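Local coordinates for novel protein similar to vertebrate potassium voltage-gated channel, subfamily H (Eag-related) family (Danio rerio, PDB 3UKN), which probably forms, as a tetramer, the pore of a voltage-gated delayed-rectifier potassium channel, of which this chain is the cytoplasmic C-linker and cyclic nucleotide-binding homology domain, at residues B[19-24]-B[37-42]; B[44-49]-B[105-110]; B[149-154]-B[191-196]. All coordinates share one frame; numbering follows the deposited sequence.

How the contacts relate
The three contacts follow one another along the chain. Contacts 1 and 2 share helix 32-45: contact 1 pairs it with helix 13-27 in the C-linker, and contact 2 takes up the chain where that helix ends and fastens it to the edge of a beta sheet in the cyclic nucleotide-binding homology domain. Their centres lie about 15 Å apart, on the same side of the chain's centre. Contact 3 lies on the opposite side, its centre about 36 Å from that of contact 1 and about 25 Å from that of contact 2. It joins helix 186-199 to the loop standing where nucleotide-binding relatives have their phosphate-binding cassette, and its nearest atoms stay about 10 Å from contact 2.

Contact 1. Residues B[19-24]-B[37-42]; sequences KDLKDF and RMLECF
Leu21 and Leu39 face each other with their CA atoms 7.7 Å apart, where two helical turns run almost antiparallel at 161°, their axes approaching to 10.8 Å. This is the helix-turn-helix hairpin that opens the C-linker, formed by helices 13-27 and 32-45. The axial spacing is wide enough for side chains to lie between the backbones, and the contact is entirely one of van der Waals packing.

Leu21 carries most of it. Its CG stands opposite the backbone N (chi1 -169°), which sends the isobutyl group across the gap, where it slides past Leu39 and Phe42 in the reverse sense to theirs. The CD2 methyl sits 3.4 Å from Phe42 CB and also touches the start of that ring, meeting it obliquely. On Leu39, CD2 lies 3.7 Å from the same Leu21 methyl. The other branch, Leu21 CD1, is 3.9 Å from Met38 CE. Met38 reaches this place through a bend at its thioether (chi3 63°), which turns CE back toward helix 13-27; the methyl then also lies 4.0 Å from Phe24 CD2, the two side chains crossing nearly at right angles.

A second subunit packs against the hairpin: its Leu57 touches Leu21, its Ile69 touches Met38, and its Asp68 forms a salt bridge with Arg37. Toward the solvent, the extended aliphatic part of Lys22 crosses Leu39 at about a right angle, with Lys22 CE 4.1 Å from Leu39 CD1.

Contact 2. Residues B[44-49]-B[105-110]; sequences TTWSVN and PGEFLI
Ser47, Val48 and Asn49 run beside Phe108, Leu109 and Ile110 in that order, with CA atoms 4.7 Å apart at Ser47-Phe108 and the end-to-end directions of the two runs diverging by 45°. The chain has just left helix 32-45 at Trp46 and here comes up against an edge strand of the cyclic nucleotide-binding homology domain, at a classic beta bulge in which Leu109 and Ile110 both face Val162.

Two successive amides grip two successive carbonyls: Val48 N donates to Phe108 O at 2.9 Å, lying in the carbonyl plane, and Asn49 N donates to Leu109 O at 2.7 Å. A water extends the pairing, donating a hydrogen bond to Trp46 O and accepting one from Phe108 N.

Among the side chains, Trp46 NE1 donates to Glu107 OE2 at 2.9 Å (N-H...O 154°). The oxygen lies near the indole edge, 17° out of the ring plane, and is approached from above the carboxylate plane. Glu107 reaches it with a fully extended chain. Its OE2 also touches Val48 CG2, whereas OE1 accepts from Ala104 N. Val48 CB rests on Leu109 CD1 at 3.6 Å, and Asn49 CB packs 3.5 Å from Ile110 CG1. The Asn49 amide looks elsewhere, hydrogen-bonded through OD1 to Gln117 N and Tyr120 OH and through ND2 to Ala115 O.

Glu107 is thus a buried acid whose two oxygens each accept an N-H; such donors would probably stabilise the ionised form, and the Trp46 NE1 bond also ties the helix exit to the beta domain.

Contact 3. Residues B[149-154]-B[191-196]; sequences SLTKEQ and KFVSEI
Leu150 brings its CD1 methyl up against both the outer end of the Phe192 ring and the terminal methyl of Ile196. The methyl lies in the plane of the ring, at its edge, 3.8 Å from Phe192 CZ, and the two side chains cross at about a right angle. The same Leu150 CD1 also comes to 3.3 Å from Ile196 CD1, closer than carbon atoms usually sit, so the fit here is tight. Both methyls end straight chains: the Leu150 chi2 of 179° puts CD1 at full reach from CA, and Ile196 likewise extends its CG1 arm with CD1 opposite CA.

Phe192 and Ile196 are one helical turn apart and therefore present a common face to the leucine. Their spacing is backed by the backbone, since Phe192 O accepts from Ile196 N at 2.9 Å and also from Glu195 N. Thr151 adds a looser margin: its OG1 is 3.9 Å from Val193 CG2, while its CG2 meets the Phe192 ring obliquely, 4.4 Å from CD2.

The loop bearing Leu150 and Thr151 links strands 144-146 and 161-164, the position that the phosphate-binding cassette takes in true cyclic nucleotide-binding domains; helix 186-199 is one of the C-terminal helices. Helix 175-184 borders the same packing, with Leu175 against Leu150 and Leu182 against both Thr151 and Phe192. Arg179 NE hydrogen-bonds to Leu150 O.

Lys152 to Gln154, just beyond, are poorly ordered. Across the two segments the contact is thus almost purely apolar, its hold resting on the shape of one leucine against a ring edge and a methyl, while the hydrogen bond to the Leu150 carbonyl comes from helix 175-184.

Contact 1. Residues B[19-24]-B[37-42]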
# COMPACT_ATOMS: atom_id res chain seq x y z
N LYS B 19 4.63 -10.48 11.12
CA LYS B 19 4.94 -11.66 10.33
C LYS B 19 5.78 -11.28 9.11
O LYS B 19 6.75 -11.95 8.78
CB LYS B 19 3.67 -12.41 9.91
CG LYS B 19 2.92 -13.05 11.07
CD LYS B 19 1.93 -14.10 10.58
CE LYS B 19 0.67 -14.12 11.42
NZ LYS B 19 -0.09 -12.84 11.27
N ASP B 20 5.41 -10.18 8.46
CA ASP B 20 6.15 -9.73 7.29
C ASP B 20 7.58 -9.36 7.68
O ASP B 20 8.51 -9.56 6.88
CB ASP B 20 5.46 -8.54 6.63
CG ASP B 20 4.19 -8.94 5.90
OD1 ASP B 20 3.78 -10.12 6.02
OD2 ASP B 20 3.57 -8.08 5.24
N LEU B 21 7.77 -8.81 8.88
CA LEU B 21 9.11 -8.48 9.36
C LEU B 21 9.93 -9.75 9.63
O LEU B 21 11.13 -9.82 9.33
CB LEU B 21 9.03 -7.65 10.63
CG LEU B 21 10.37 -7.05 11.05
CD1 LEU B 21 10.97 -6.28 9.89
CD2 LEU B 21 10.18 -6.15 12.27
N LYS B 22 9.28 -10.76 10.19
CA LYS B 22 9.95 -12.02 10.42
C LYS B 22 10.31 -12.74 9.11
O LYS B 22 11.41 -13.26 8.97
CB LYS B 22 9.12 -12.89 11.35
CG LYS B 22 9.11 -12.36 12.78
CD LYS B 22 8.24 -13.18 13.72
CE LYS B 22 8.40 -12.70 15.16
NZ LYS B 22 7.62 -13.50 16.16
N ASP B 23 9.40 -12.74 8.14
CA ASP B 23 9.69 -13.27 6.82
C ASP B 23 10.96 -12.65 6.26
O ASP B 23 11.87 -13.35 5.82
CB ASP B 23 8.55 -12.97 5.85
CG ASP B 23 7.52 -14.06 5.80
OD1 ASP B 23 7.38 -14.81 6.81
OD2 ASP B 23 6.85 -14.18 4.76
N PHE B 24 11.01 -11.32 6.28
CA PHE B 24 12.14 -10.60 5.69
C PHE B 24 13.47 -10.99 6.32
O PHE B 24 14.48 -11.10 5.63
CB PHE B 24 11.90 -9.10 5.80
CG PHE B 24 13.03 -8.25 5.27
CD1 PHE B 24 12.98 -7.72 3.99
CD2 PHE B 24 14.13 -7.96 6.07
CE1 PHE B 24 14.02 -6.91 3.52
CE2 PHE B 24 15.17 -7.16 5.59
CZ PHE B 24 15.11 -6.63 4.32
N ARG B 37 17.48 -6.74 17.16
CA ARG B 37 17.42 -5.28 17.05
C ARG B 37 16.18 -4.83 16.27
O ARG B 37 15.53 -3.85 16.65
CB ARG B 37 18.66 -4.73 16.36
CG ARG B 37 19.94 -4.95 17.13
CD ARG B 37 21.14 -4.67 16.26
NE ARG B 37 21.22 -3.27 15.88
CZ ARG B 37 22.04 -2.80 14.94
NH1 ARG B 37 22.84 -3.63 14.30
NH2 ARG B 37 22.05 -1.51 14.65
N MET B 38 15.86 -5.56 15.21
CA MET B 38 14.76 -5.21 14.31
C MET B 38 13.39 -5.39 14.96
O MET B 38 12.51 -4.56 14.79
CB MET B 38 14.84 -6.02 13.01
CG MET B 38 16.09 -5.74 12.18
SD MET B 38 16.34 -6.90 10.80
CE MET B 38 14.90 -6.60 9.79
N LEU B 39 13.22 -6.50 15.68
CA LEU B 39 11.95 -6.81 16.33
C LEU B 39 11.61 -5.86 17.48
O LEU B 39 10.44 -5.52 17.69
CB LEU B 39 11.92 -8.27 16.81
CG LEU B 39 12.04 -9.30 15.68
CD1 LEU B 39 11.84 -10.72 16.19
CD2 LEU B 39 11.06 -8.99 14.52
N GLU B 40 12.62 -5.43 18.22
CA GLU B 40 12.40 -4.48 19.31
C GLU B 40 12.30 -3.05 18.78
O GLU B 40 11.60 -2.22 19.36
CB GLU B 40 13.43 -4.63 20.44
CG GLU B 40 14.90 -4.67 20.02
CD GLU B 40 15.82 -5.27 21.09
OE1 GLU B 40 17.06 -5.22 20.90
OE2 GLU B 40 15.32 -5.80 22.11
N CYS B 41 12.98 -2.76 17.68
CA CYS B 41 12.81 -1.46 17.05
C CYS B 41 11.43 -1.37 16.37
O CYS B 41 10.76 -0.34 16.43
CB CYS B 41 13.94 -1.15 16.07
SG CYS B 41 13.75 0.42 15.21
N PHE B 42 11.01 -2.46 15.74
CA PHE B 42 9.64 -2.55 15.24
C PHE B 42 8.60 -2.12 16.29
O PHE B 42 7.80 -1.22 16.04
CB PHE B 42 9.32 -3.97 14.76
CG PHE B 42 7.88 -4.15 14.34
CD1 PHE B 42 7.46 -3.72 13.08
CD2 PHE B 42 6.96 -4.71 15.20
CE1 PHE B 42 6.13 -3.87 12.69
CE2 PHE B 42 5.62 -4.86 14.82
CZ PHE B 42 5.21 -4.44 13.57

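Contact 2. Residues B[44-49]-B[105-110]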
# COMPACT_ATOMS: atom_id res chain seq x y z
N THR B 44 8.99 -0.66 19.08
CA THR B 44 9.31 0.66 19.62
C THR B 44 8.87 1.80 18.70
O THR B 44 8.60 2.91 19.14
CB THR B 44 10.84 0.79 19.90
OG1 THR B 44 11.13 0.32 21.22
CG2 THR B 44 11.32 2.24 19.76
N THR B 45 8.80 1.52 17.40
CA THR B 45 8.49 2.56 16.42
C THR B 45 7.13 2.40 15.74
O THR B 45 6.75 3.23 14.93
CB THR B 45 9.58 2.65 15.33
OG1 THR B 45 9.63 1.42 14.60
CG2 THR B 45 10.96 2.91 15.96
N TRP B 46 6.39 1.35 16.09
CA TRP B 46 5.12 1.06 15.42
C TRP B 46 3.97 2.02 15.72
O TRP B 46 3.80 2.48 16.85
CB TRP B 46 4.68 -0.36 15.77
CG TRP B 46 3.27 -0.66 15.35
CD1 TRP B 46 2.15 -0.63 16.13
CD2 TRP B 46 2.83 -1.05 14.03
NE1 TRP B 46 1.04 -0.97 15.39
CE2 TRP B 46 1.43 -1.23 14.10
CE3 TRP B 46 3.48 -1.26 12.81
CZ2 TRP B 46 0.68 -1.61 12.99
CZ3 TRP B 46 2.73 -1.64 11.71
CH2 TRP B 46 1.34 -1.81 11.80
N SER B 47 3.16 2.28 14.70
CA SER B 47 1.82 2.86 14.87
C SER B 47 0.90 2.32 13.77
O SER B 47 1.35 2.03 12.66
CB SER B 47 1.85 4.39 14.84
OG SER B 47 2.11 4.85 13.53
N VAL B 48 -0.38 2.19 14.06
CA VAL B 48 -1.29 1.79 12.99
C VAL B 48 -1.28 2.82 11.88
O VAL B 48 -1.29 2.46 10.71
CB VAL B 48 -2.72 1.60 13.48
CG1 VAL B 48 -3.67 1.50 12.28
CG2 VAL B 48 -2.79 0.36 14.34
N ASN B 49 -1.26 4.10 12.25
CA ASN B 49 -1.32 5.17 11.27
C ASN B 49 -0.25 5.01 10.19
O ASN B 49 -0.53 5.20 9.02
CB ASN B 49 -1.20 6.55 11.94
CG ASN B 49 -1.16 7.69 10.93
OD1 ASN B 49 -2.14 7.97 10.25
ND2 ASN B 49 -0.01 8.34 10.83
N PRO B 105 -3.80 -3.16 23.68
CA PRO B 105 -3.61 -2.14 24.71
C PRO B 105 -2.19 -1.58 24.65
O PRO B 105 -1.24 -2.34 24.54
CB PRO B 105 -3.80 -2.93 26.01
CG PRO B 105 -4.66 -4.07 25.64
CD PRO B 105 -4.25 -4.44 24.24
N GLY B 106 -2.06 -0.26 24.72
CA GLY B 106 -0.76 0.39 24.70
C GLY B 106 -0.17 0.53 23.30
O GLY B 106 0.92 1.10 23.13
N GLU B 107 -0.88 0.00 22.31
CA GLU B 107 -0.43 0.10 20.92
C GLU B 107 -0.78 1.48 20.37
O GLU B 107 -1.90 1.96 20.55
CB GLU B 107 -1.05 -1.03 20.06
CG GLU B 107 -0.86 -0.86 18.54
CD GLU B 107 -1.46 -2.02 17.71
OE1 GLU B 107 -1.95 -3.00 18.32
OE2 GLU B 107 -1.46 -1.93 16.46
N PHE B 108 0.18 2.14 19.72
CA PHE B 108 -0.05 3.49 19.18
C PHE B 108 -0.88 3.45 17.90
O PHE B 108 -0.47 2.83 16.91
CB PHE B 108 1.28 4.21 18.89
CG PHE B 108 1.97 4.74 20.11
CD1 PHE B 108 1.84 6.08 20.46
CD2 PHE B 108 2.75 3.91 20.90
CE1 PHE B 108 2.47 6.58 21.59
CE2 PHE B 108 3.39 4.40 22.04
CZ PHE B 108 3.25 5.74 22.38
N LEU B 109 -2.03 4.12 17.90
CA LEU B 109 -2.79 4.29 16.67
C LEU B 109 -2.10 5.36 15.84
O LEU B 109 -1.91 5.21 14.64
CB LEU B 109 -4.23 4.71 16.98
CG LEU B 109 -5.08 5.07 15.77
CD1 LEU B 109 -5.12 3.87 14.85
CD2 LEU B 109 -6.48 5.45 16.21
N ILE B 110 -1.68 6.43 16.53
CA ILE B 110 -1.05 7.59 15.93
C ILE B 110 0.06 8.12 16.84
O ILE B 110 -0.11 8.18 18.05
CB ILE B 110 -2.09 8.71 15.73
CG1 ILE B 110 -2.85 8.45 14.43
CG2 ILE B 110 -1.43 10.08 15.72
CD1 ILE B 110 -4.29 8.87 14.49
O HOH W 1 3.08 1.07 19.13

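Contact 3. Residues B[149-154]-B[191-196]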
# COMPACT_ATOMS: atom_id res chain seq x y z
N SER B 149 -9.12 19.44 7.99
CA SER B 149 -8.78 19.93 6.65
C SER B 149 -8.35 18.83 5.69
O SER B 149 -7.22 18.81 5.20
CB SER B 149 -7.72 21.03 6.71
OG SER B 149 -8.33 22.30 6.89
N LEU B 150 -9.28 17.93 5.39
CA LEU B 150 -8.95 16.68 4.73
C LEU B 150 -8.85 16.76 3.21
O LEU B 150 -8.34 15.83 2.58
CB LEU B 150 -9.95 15.60 5.13
CG LEU B 150 -10.02 15.30 6.63
CD1 LEU B 150 -11.06 14.23 6.92
CD2 LEU B 150 -8.66 14.87 7.15
N THR B 151 -9.32 17.85 2.62
CA THR B 151 -9.47 17.86 1.17
C THR B 151 -8.55 18.83 0.43
O THR B 151 -8.77 19.09 -0.75
CB THR B 151 -10.93 18.14 0.72
OG1 THR B 151 -11.25 19.53 0.91
CG2 THR B 151 -11.92 17.27 1.50
N LYS B 152 -7.53 19.36 1.09
CA LYS B 152 -6.64 20.30 0.40
C LYS B 152 -6.03 19.66 -0.86
O LYS B 152 -6.54 19.87 -1.95
CB LYS B 152 -5.60 20.90 1.36
CG LYS B 152 -6.14 21.20 2.75
CD LYS B 152 -6.69 22.61 2.90
CE LYS B 152 -7.94 22.84 2.05
NZ LYS B 152 -8.64 24.09 2.45
N GLU B 153 -4.97 18.87 -0.73
CA GLU B 153 -4.36 18.52 0.54
C GLU B 153 -2.97 17.96 0.29
O GLU B 153 -2.63 17.59 -0.83
CB GLU B 153 -5.21 17.50 1.29
N GLN B 154 -2.18 17.93 1.35
CA GLN B 154 -0.89 17.27 1.30
C GLN B 154 -0.63 16.59 2.63
O GLN B 154 -1.12 15.49 2.89
CB GLN B 154 0.22 18.28 0.98
N LYS B 191 -20.14 19.78 1.25
CA LYS B 191 -20.90 19.53 2.47
C LYS B 191 -20.04 18.79 3.49
O LYS B 191 -20.15 19.03 4.69
CB LYS B 191 -22.21 18.78 2.19
CG LYS B 191 -23.03 19.48 1.11
CD LYS B 191 -24.48 19.03 1.04
CE LYS B 191 -25.11 19.52 -0.28
NZ LYS B 191 -26.51 19.03 -0.53
N PHE B 192 -19.20 17.87 3.01
CA PHE B 192 -18.35 17.08 3.88
C PHE B 192 -17.45 18.01 4.72
O PHE B 192 -17.34 17.86 5.93
CB PHE B 192 -17.51 16.11 3.01
CG PHE B 192 -16.46 15.36 3.77
CD1 PHE B 192 -16.71 14.08 4.25
CD2 PHE B 192 -15.23 15.94 4.03
CE1 PHE B 192 -15.74 13.38 4.98
CE2 PHE B 192 -14.24 15.26 4.74
CZ PHE B 192 -14.49 13.98 5.22
N VAL B 193 -16.83 18.98 4.06
CA VAL B 193 -16.02 19.99 4.74
C VAL B 193 -16.83 20.72 5.82
O VAL B 193 -16.37 20.92 6.95
CB VAL B 193 -15.48 21.02 3.72
CG1 VAL B 193 -14.75 22.14 4.45
CG2 VAL B 193 -14.57 20.35 2.69
N SER B 194 -18.05 21.12 5.48
CA SER B 194 -18.92 21.80 6.42
C SER B 194 -19.50 20.91 7.51
O SER B 194 -20.05 21.44 8.47
CB SER B 194 -20.05 22.52 5.70
OG SER B 194 -19.53 23.59 4.92
N GLU B 195 -19.42 19.59 7.35
CA GLU B 195 -20.10 18.71 8.31
C GLU B 195 -19.19 17.84 9.18
O GLU B 195 -19.58 17.42 10.28
CB GLU B 195 -21.10 17.80 7.59
CG GLU B 195 -22.00 18.50 6.59
CD GLU B 195 -23.31 18.96 7.18
OE1 GLU B 195 -23.61 18.58 8.32
OE2 GLU B 195 -24.04 19.71 6.50
N ILE B 196 -17.99 17.55 8.71
CA ILE B 196 -17.15 16.62 9.42
C ILE B 196 -16.88 17.07 10.85
O ILE B 196 -16.72 16.24 11.76
CB ILE B 196 -15.81 16.38 8.69
CG1 ILE B 196 -15.00 15.27 9.39
CG2 ILE B 196 -15.03 17.70 8.55
CD1 ILE B 196 -13.64 15.09 8.83